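Local coordinates for protein 5-carboxymethyl-2-hydroxymuconate semialdehyde dehydrogenase (Thermus thermophilus, PDB 2D4E) that probably oxidises 5-carboxymethyl-2-hydroxymuconate semialdehyde to the corresponding acid with bound NAD as hydride acceptor, as a member of the aldehyde dehydrogenase family, at residues Y91-A96 with F134-A139; S179-A184 with R469-P474; Q354-Y359 with N390-T395. One frame throughout, in Å; residues are numbered along the deposited sequence.

Interaction 1 (Y91-A96 with F134-A139)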
# COMPACT_ATOMS: atom_id res chain seq x y z
N TYR C 91 -9.47 19.42 -16.73
CA TYR C 91 -10.91 19.51 -16.90
C TYR C 91 -11.66 19.47 -15.56
O TYR C 91 -12.53 20.30 -15.33
CB TYR C 91 -11.43 18.37 -17.78
CG TYR C 91 -11.28 18.60 -19.26
CD1 TYR C 91 -10.49 17.76 -20.03
CD2 TYR C 91 -11.99 19.61 -19.90
CE1 TYR C 91 -10.40 17.91 -21.40
CE2 TYR C 91 -11.91 19.78 -21.29
CZ TYR C 91 -11.11 18.92 -22.03
OH TYR C 91 -11.03 19.05 -23.39
N LEU C 92 -11.32 18.52 -14.69
CA LEU C 92 -12.00 18.44 -13.40
C LEU C 92 -11.83 19.74 -12.62
O LEU C 92 -12.78 20.22 -12.00
CB LEU C 92 -11.46 17.27 -12.56
CG LEU C 92 -11.67 15.84 -13.07
CD1 LEU C 92 -11.45 14.87 -11.93
CD2 LEU C 92 -13.06 15.66 -13.61
N LEU C 93 -10.63 20.30 -12.64
CA LEU C 93 -10.37 21.56 -11.95
C LEU C 93 -11.17 22.71 -12.56
O LEU C 93 -11.58 23.64 -11.86
CB LEU C 93 -8.88 21.89 -11.98
CG LEU C 93 -8.00 20.96 -11.15
CD1 LEU C 93 -6.54 21.38 -11.29
CD2 LEU C 93 -8.44 21.01 -9.68
N ARG C 94 -11.40 22.64 -13.87
CA ARG C 94 -12.17 23.67 -14.56
C ARG C 94 -13.64 23.55 -14.15
O ARG C 94 -14.33 24.55 -13.94
CB ARG C 94 -12.03 23.49 -16.07
CG ARG C 94 -12.83 24.49 -16.90
CD ARG C 94 -12.50 25.93 -16.54
NE ARG C 94 -13.17 26.86 -17.44
CZ ARG C 94 -13.43 28.14 -17.15
NH1 ARG C 94 -13.07 28.64 -15.97
NH2 ARG C 94 -14.05 28.90 -18.04
N ILE C 95 -14.11 22.31 -14.06
CA ILE C 95 -15.48 22.03 -13.66
C ILE C 95 -15.70 22.53 -12.24
O ILE C 95 -16.71 23.17 -11.95
CB ILE C 95 -15.77 20.51 -13.74
CG1 ILE C 95 -15.82 20.07 -15.21
CG2 ILE C 95 -17.10 20.18 -13.06
CD1 ILE C 95 -15.96 18.57 -15.40
N ALA C 96 -14.74 22.26 -11.35
CA ALA C 96 -14.84 22.70 -9.96
C ALA C 96 -14.88 24.22 -9.92
O ALA C 96 -15.63 24.82 -9.14
CB ALA C 96 -13.64 22.19 -9.17
N PHE C 134 -11.09 17.27 -5.59
CA PHE C 134 -10.53 16.11 -4.90
C PHE C 134 -10.04 15.04 -5.87
O PHE C 134 -8.86 14.69 -5.88
CB PHE C 134 -11.57 15.52 -3.96
CG PHE C 134 -11.12 14.30 -3.22
CD1 PHE C 134 -10.11 14.37 -2.26
CD2 PHE C 134 -11.71 13.06 -3.47
CE1 PHE C 134 -9.69 13.24 -1.56
CE2 PHE C 134 -11.30 11.92 -2.78
CZ PHE C 134 -10.29 12.01 -1.82
N TYR C 135 -10.94 14.50 -6.68
CA TYR C 135 -10.56 13.46 -7.62
C TYR C 135 -9.63 13.91 -8.73
O TYR C 135 -8.99 13.09 -9.38
CB TYR C 135 -11.81 12.79 -8.20
CG TYR C 135 -12.44 11.84 -7.21
CD1 TYR C 135 -13.62 12.17 -6.54
CD2 TYR C 135 -11.85 10.61 -6.93
CE1 TYR C 135 -14.19 11.30 -5.60
CE2 TYR C 135 -12.40 9.73 -6.00
CZ TYR C 135 -13.57 10.08 -5.34
OH TYR C 135 -14.14 9.20 -4.46
N ALA C 136 -9.56 15.22 -8.95
CA ALA C 136 -8.68 15.76 -9.97
C ALA C 136 -7.25 15.33 -9.65
O ALA C 136 -6.44 15.08 -10.56
CB ALA C 136 -8.77 17.29 -10.00
N GLU C 137 -6.95 15.22 -8.36
CA GLU C 137 -5.61 14.83 -7.91
C GLU C 137 -5.33 13.32 -7.96
O GLU C 137 -4.20 12.90 -7.72
CB GLU C 137 -5.37 15.34 -6.49
CG GLU C 137 -5.47 16.86 -6.32
CD GLU C 137 -4.52 17.64 -7.23
OE1 GLU C 137 -3.33 17.25 -7.33
OE2 GLU C 137 -4.95 18.65 -7.82
N TYR C 138 -6.35 12.51 -8.24
CA TYR C 138 -6.16 11.05 -8.32
C TYR C 138 -6.03 10.57 -9.77
O TYR C 138 -5.57 9.46 -10.03
CB TYR C 138 -7.32 10.31 -7.64
CG TYR C 138 -7.30 10.38 -6.13
CD1 TYR C 138 -7.67 11.55 -5.47
CD2 TYR C 138 -6.88 9.30 -5.37
CE1 TYR C 138 -7.62 11.64 -4.08
CE2 TYR C 138 -6.82 9.37 -3.98
CZ TYR C 138 -7.19 10.54 -3.34
OH TYR C 138 -7.12 10.63 -1.97
N ALA C 139 -6.43 11.42 -10.72
CA ALA C 139 -6.37 11.08 -12.13
C ALA C 139 -4.99 10.59 -12.57
O ALA C 139 -4.87 9.58 -13.27
CB ALA C 139 -6.80 12.29 -12.98
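Leu92 and Ala136 carry the tight part of this helix-to-helix contact. The CB atoms of Leu92 and Ala136 lie 3.7 Å apart, and their CA atoms are separated by 5.5 Å, a spacing that the small methyl of the alanine permits. With its CG beside the backbone N (chi1 -64°), Leu92 sends one branch over the backbone of the other helix: Leu92 CD1 rests 3.5 Å from Ala136 CA and 3.8 Å from Tyr135 C. Of the Tyr135 side chain, CB comes nearest to the leucine, 4.3 Å from Leu92 CD1; the ring leads away. On this side the packing continues into the interior, where helix 175-188 receives Leu92 at Leu187 and Ala188 and the Tyr135 ring at Ala184 and Pro185. The contact thus joins helix 85-101 to the end of helix 118-136 within a mostly helical run of the aldehyde dehydrogenase fold, which packs here on helix 175-188, the helix after strand 166-169 of the parallel, Rossmann-type sheet. The side toward solvent is thinner: Leu93, an exposed residue, reaches Ala136 with CD2 and, just behind it, CG, Leu93 CD2 standing 3.7 Å from Ala136 CB. Charge appears beyond it: Glu137 OE1 forms a salt bridge with Lys89, although Glu137 of the second subunit brings a like charge close by.

Interaction 2 (S179-A184 with R469-P474)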
# COMPACT_ATOMS: atom_id res chain seq x y z
N SER C 179 -24.65 13.28 -7.29
CA SER C 179 -24.34 12.92 -8.67
C SER C 179 -22.86 13.19 -8.94
O SER C 179 -22.19 12.37 -9.55
CB SER C 179 -25.22 13.69 -9.67
OG SER C 179 -24.93 15.08 -9.65
N THR C 180 -22.36 14.33 -8.46
CA THR C 180 -20.95 14.67 -8.66
C THR C 180 -20.05 13.72 -7.89
O THR C 180 -18.88 13.54 -8.25
CB THR C 180 -20.64 16.12 -8.22
OG1 THR C 180 -20.94 16.29 -6.83
CG2 THR C 180 -21.46 17.11 -9.05
N TRP C 181 -20.59 13.10 -6.84
CA TRP C 181 -19.86 12.13 -6.03
C TRP C 181 -19.41 10.95 -6.91
O TRP C 181 -18.38 10.32 -6.65
CB TRP C 181 -20.75 11.62 -4.90
CG TRP C 181 -20.13 10.59 -3.98
CD1 TRP C 181 -20.64 9.36 -3.66
CD2 TRP C 181 -18.90 10.71 -3.24
NE1 TRP C 181 -19.81 8.72 -2.78
CE2 TRP C 181 -18.74 9.52 -2.50
CE3 TRP C 181 -17.93 11.72 -3.14
CZ2 TRP C 181 -17.63 9.31 -1.66
CZ3 TRP C 181 -16.83 11.51 -2.30
CH2 TRP C 181 -16.69 10.31 -1.58
N ARG C 182 -20.19 10.65 -7.94
CA ARG C 182 -19.89 9.53 -8.84
C ARG C 182 -19.27 9.99 -10.16
O ARG C 182 -18.39 9.33 -10.73
CB ARG C 182 -21.16 8.75 -9.14
CG ARG C 182 -21.98 8.39 -7.91
CD ARG C 182 -21.29 7.34 -7.04
NE ARG C 182 -22.30 6.60 -6.28
CZ ARG C 182 -22.21 5.31 -5.97
NH1 ARG C 182 -21.15 4.60 -6.33
NH2 ARG C 182 -23.19 4.72 -5.29
N ILE C 183 -19.75 11.13 -10.66
CA ILE C 183 -19.26 11.69 -11.91
C ILE C 183 -17.78 12.05 -11.85
O ILE C 183 -17.02 11.74 -12.76
CB ILE C 183 -20.06 12.96 -12.28
CG1 ILE C 183 -21.54 12.60 -12.48
CG2 ILE C 183 -19.46 13.60 -13.53
CD1 ILE C 183 -22.45 13.82 -12.55
N ALA C 184 -17.38 12.71 -10.77
CA ALA C 184 -16.00 13.12 -10.60
C ALA C 184 -15.02 11.95 -10.69
O ALA C 184 -14.07 11.98 -11.48
CB ALA C 184 -15.83 13.86 -9.27
N ARG C 469 -17.22 13.77 7.44
CA ARG C 469 -16.47 13.02 6.44
C ARG C 469 -15.06 13.48 6.05
O ARG C 469 -14.72 14.66 6.11
CB ARG C 469 -17.32 12.92 5.17
CG ARG C 469 -18.64 12.20 5.39
CD ARG C 469 -18.57 10.72 5.02
NE ARG C 469 -18.52 10.52 3.57
CZ ARG C 469 -17.42 10.24 2.88
NH1 ARG C 469 -16.26 10.09 3.50
NH2 ARG C 469 -17.49 10.09 1.56
N HIS C 470 -14.26 12.49 5.66
CA HIS C 470 -12.89 12.69 5.20
C HIS C 470 -12.85 11.87 3.90
O HIS C 470 -12.81 10.64 3.92
CB HIS C 470 -11.89 12.16 6.22
CG HIS C 470 -10.46 12.46 5.88
ND1 HIS C 470 -10.06 13.67 5.35
CD2 HIS C 470 -9.34 11.72 6.01
CE1 HIS C 470 -8.75 13.66 5.18
NE2 HIS C 470 -8.29 12.49 5.57
N LEU C 471 -12.89 12.59 2.78
CA LEU C 471 -12.95 12.01 1.45
C LEU C 471 -12.08 10.82 1.08
O LEU C 471 -12.51 9.96 0.31
CB LEU C 471 -12.79 13.12 0.41
CG LEU C 471 -13.85 14.22 0.53
CD1 LEU C 471 -13.79 15.13 -0.69
CD2 LEU C 471 -15.24 13.60 0.66
N PRO C 472 -10.84 10.75 1.60
CA PRO C 472 -9.99 9.61 1.24
C PRO C 472 -10.42 8.26 1.83
O PRO C 472 -10.01 7.20 1.34
CB PRO C 472 -8.61 10.02 1.76
CG PRO C 472 -8.67 11.53 1.71
CD PRO C 472 -10.05 11.81 2.25
N THR C 473 -11.24 8.28 2.88
CA THR C 473 -11.67 7.04 3.52
C THR C 473 -12.69 6.29 2.69
O THR C 473 -13.40 6.88 1.87
CB THR C 473 -12.27 7.28 4.92
OG1 THR C 473 -13.50 8.00 4.80
CG2 THR C 473 -11.31 8.08 5.78
N PRO C 474 -12.78 4.97 2.88
CA PRO C 474 -13.76 4.20 2.11
C PRO C 474 -15.17 4.41 2.64
O PRO C 474 -15.43 4.25 3.84
CB PRO C 474 -13.27 2.76 2.27
CG PRO C 474 -12.65 2.77 3.64
CD PRO C 474 -11.91 4.09 3.68
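Trp181 meets both Arg469 and Leu471 through the six-membered part of its indole. The polar approach is that of Arg469, whose NH2 stands 3.2 Å from Trp181 CH2 and 3.3 Å from Trp181 CZ2. The guanidinium presents its edge, its plane turned 77° from that of the indole, and NH2 arrives obliquely to the ring. Bends at chi2 and chi3 set the guanidinium edge at the tryptophan, which comes from the opposite direction with its CG anti to the backbone N (chi1 179°). The apolar approach is looser: Leu471 CD2 lies 4.0 Å from Trp181 CZ3, the two side chains sliding past each other. In this way helix 175-188, which follows strand 166-169 of the parallel, Rossmann-type sheet, meets the loop between strand 460-463 and helix 488-495, with the Trp181 side chain about 6 Å from the bound NAD. A hydrogen bond from Trp181 NE1 to Glu271 OE2 holds the indole at its five-membered end, while Arg182 of the same helix turn forms salt bridges to Glu271 and Glu486. Replacing the tryptophan by an alanine would probably open a gap between helix and loop, leaving Glu271 OE2 without its indole donor and the Arg469 guanidinium freer to turn. Within the loop a type I turn runs from His470 to Thr473, closed by Thr473 N bonding to His470 O at 3.0 Å. The loop also meets another subunit: the His470 ring meets that of Tyr156 of the third subunit, and Pro474 O accepts from Thr500 of that same subunit.

Interaction 3 (Q354-Y359 with N390-T395)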
# COMPACT_ATOMS: atom_id res chain seq x y z
N GLN C 354 -47.06 11.31 2.35
CA GLN C 354 -48.05 10.29 2.64
C GLN C 354 -47.35 9.00 3.10
O GLN C 354 -47.84 8.31 3.99
CB GLN C 354 -48.93 9.98 1.41
CG GLN C 354 -50.03 8.95 1.71
CD GLN C 354 -50.90 8.59 0.51
OE1 GLN C 354 -51.38 9.46 -0.22
NE2 GLN C 354 -51.12 7.29 0.31
N ARG C 355 -46.20 8.70 2.50
CA ARG C 355 -45.47 7.49 2.88
C ARG C 355 -44.92 7.61 4.29
O ARG C 355 -45.03 6.68 5.10
CB ARG C 355 -44.32 7.19 1.91
CG ARG C 355 -44.15 5.68 1.70
CD ARG C 355 -42.72 5.15 1.84
NE ARG C 355 -41.87 5.52 0.72
CZ ARG C 355 -40.85 4.78 0.27
NH1 ARG C 355 -40.55 3.62 0.85
NH2 ARG C 355 -40.11 5.21 -0.74
N VAL C 356 -44.30 8.75 4.59
CA VAL C 356 -43.73 8.97 5.92
C VAL C 356 -44.85 8.96 6.97
O VAL C 356 -44.70 8.34 8.02
CB VAL C 356 -42.97 10.32 5.98
CG1 VAL C 356 -42.50 10.60 7.41
CG2 VAL C 356 -41.77 10.29 5.04
N LEU C 357 -45.96 9.63 6.68
CA LEU C 357 -47.08 9.66 7.61
C LEU C 357 -47.64 8.26 7.78
O LEU C 357 -48.20 7.92 8.82
CB LEU C 357 -48.18 10.59 7.11
CG LEU C 357 -47.97 12.08 7.42
CD1 LEU C 357 -49.06 12.91 6.75
CD2 LEU C 357 -47.99 12.29 8.93
N GLY C 358 -47.49 7.44 6.74
CA GLY C 358 -47.97 6.07 6.82
C GLY C 358 -47.19 5.31 7.87
O GLY C 358 -47.75 4.47 8.58
N TYR C 359 -45.89 5.59 7.96
CA TYR C 359 -45.04 4.93 8.94
C TYR C 359 -45.37 5.48 10.33
O TYR C 359 -45.38 4.74 11.31
CB TYR C 359 -43.57 5.15 8.62
CG TYR C 359 -43.02 4.17 7.60
CD1 TYR C 359 -42.59 4.60 6.34
CD2 TYR C 359 -42.91 2.81 7.90
CE1 TYR C 359 -42.07 3.71 5.41
CE2 TYR C 359 -42.40 1.91 6.97
CZ TYR C 359 -41.97 2.36 5.74
OH TYR C 359 -41.45 1.47 4.82
N ASN C 390 -45.27 20.35 1.82
CA ASN C 390 -45.20 19.01 2.41
C ASN C 390 -44.43 19.03 3.73
O ASN C 390 -43.47 18.30 3.91
CB ASN C 390 -44.51 18.07 1.43
CG ASN C 390 -45.08 18.17 0.04
OD1 ASN C 390 -46.28 17.97 -0.16
ND2 ASN C 390 -44.24 18.49 -0.94
N TYR C 391 -44.89 19.86 4.67
CA TYR C 391 -44.23 19.99 5.96
C TYR C 391 -44.66 18.99 7.03
O TYR C 391 -45.86 18.83 7.31
CB TYR C 391 -44.41 21.41 6.51
CG TYR C 391 -43.82 22.50 5.65
CD1 TYR C 391 -44.54 23.08 4.60
CD2 TYR C 391 -42.53 22.97 5.89
CE1 TYR C 391 -43.99 24.10 3.81
CE2 TYR C 391 -41.97 23.99 5.12
CZ TYR C 391 -42.70 24.55 4.08
OH TYR C 391 -42.13 25.54 3.31
N LEU C 392 -43.68 18.33 7.62
CA LEU C 392 -43.94 17.37 8.68
C LEU C 392 -43.23 17.85 9.93
O LEU C 392 -42.09 18.33 9.87
CB LEU C 392 -43.41 15.98 8.31
CG LEU C 392 -43.70 14.92 9.39
CD1 LEU C 392 -45.20 14.58 9.38
CD2 LEU C 392 -42.87 13.67 9.16
N LEU C 393 -43.90 17.75 11.07
CA LEU C 393 -43.30 18.17 12.32
C LEU C 393 -42.24 17.16 12.75
O LEU C 393 -42.41 15.94 12.56
CB LEU C 393 -44.37 18.26 13.42
CG LEU C 393 -45.44 19.35 13.34
CD1 LEU C 393 -46.51 19.05 14.38
CD2 LEU C 393 -44.81 20.72 13.59
N PRO C 394 -41.11 17.64 13.29
CA PRO C 394 -40.08 16.69 13.72
C PRO C 394 -40.80 15.74 14.68
O PRO C 394 -41.54 16.18 15.56
CB PRO C 394 -39.07 17.60 14.40
CG PRO C 394 -39.10 18.81 13.51
CD PRO C 394 -40.58 19.02 13.28
N THR C 395 -40.60 14.44 14.49
CA THR C 395 -41.29 13.42 15.28
C THR C 395 -40.39 12.48 16.09
O THR C 395 -39.36 12.03 15.61
CB THR C 395 -42.17 12.58 14.33
OG1 THR C 395 -43.04 13.46 13.60
CG2 THR C 395 -43.01 11.55 15.10
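Leu392 is the residue of 390-395 that touches 354-359, and it does so with both methyls, one for Val356 and one for Leu357. The segment enters at Asn390, whose amide ND2 is tied to Asn52 OD1 and Leu347 O, and Tyr391 carries the chain on to the contact. At Leu392 the bond from CA to CB points at the helix. Its CG is anti to the backbone N (chi1 -178°), and the fork of the side chain straddles two neighbouring helix residues: Leu392 CD2 lies 3.6 Å from Val356 CG1, and Leu392 CD1 lies equally close, 3.6 Å, to Leu357 CD2. The valine and leucine side chains cross at a slant, whereas Leu357 and Leu392 pass alongside in opposite directions. CB of Val356 already points toward the loop, whereas Leu357 comes near only with its end. Leu353, on the same helix 350-365, and Val414, on strand 414-420, also border Leu392. Helix 350-365 is thereby packed on the chain leading into strand 395-398, a member of the mixed seven-stranded sheet of the aldehyde dehydrogenase fold, in which 395-398 and 414-420 are parallel neighbours. Past Leu392 the chain runs through Leu393 and Pro394 to Thr395, where the strand starts. Thr395 OG1 donates to Leu393 O at 2.8 Å, tilted 30° from the carbonyl plane, and the same hydroxyl is bonded to Gly374 N, so two partners hold it.

In the fold
Interactions 1 and 2 are neighbours, their centres 12 Å apart, and meet at helix 175-188, which carries one segment of interaction 2 and packs against interaction 1: Tyr135 CD1 lies 3.9 Å from Ala184 CB, while Phe134 CZ comes within 3.5 Å of Leu471 CB. Interaction 3 stands apart, about 27 Å from interaction 1 and 18 Å from interaction 2 between nearest atoms, beside the mixed sheet. Interaction 2 is nearest the centre of the chain and mixes an arginine-indole approach with an apolar one close to NAD. Interactions 1 and 3, more peripheral though mostly buried, are purely apolar across their segments. Other subunits reach interactions 1 and 2 but not interaction 3.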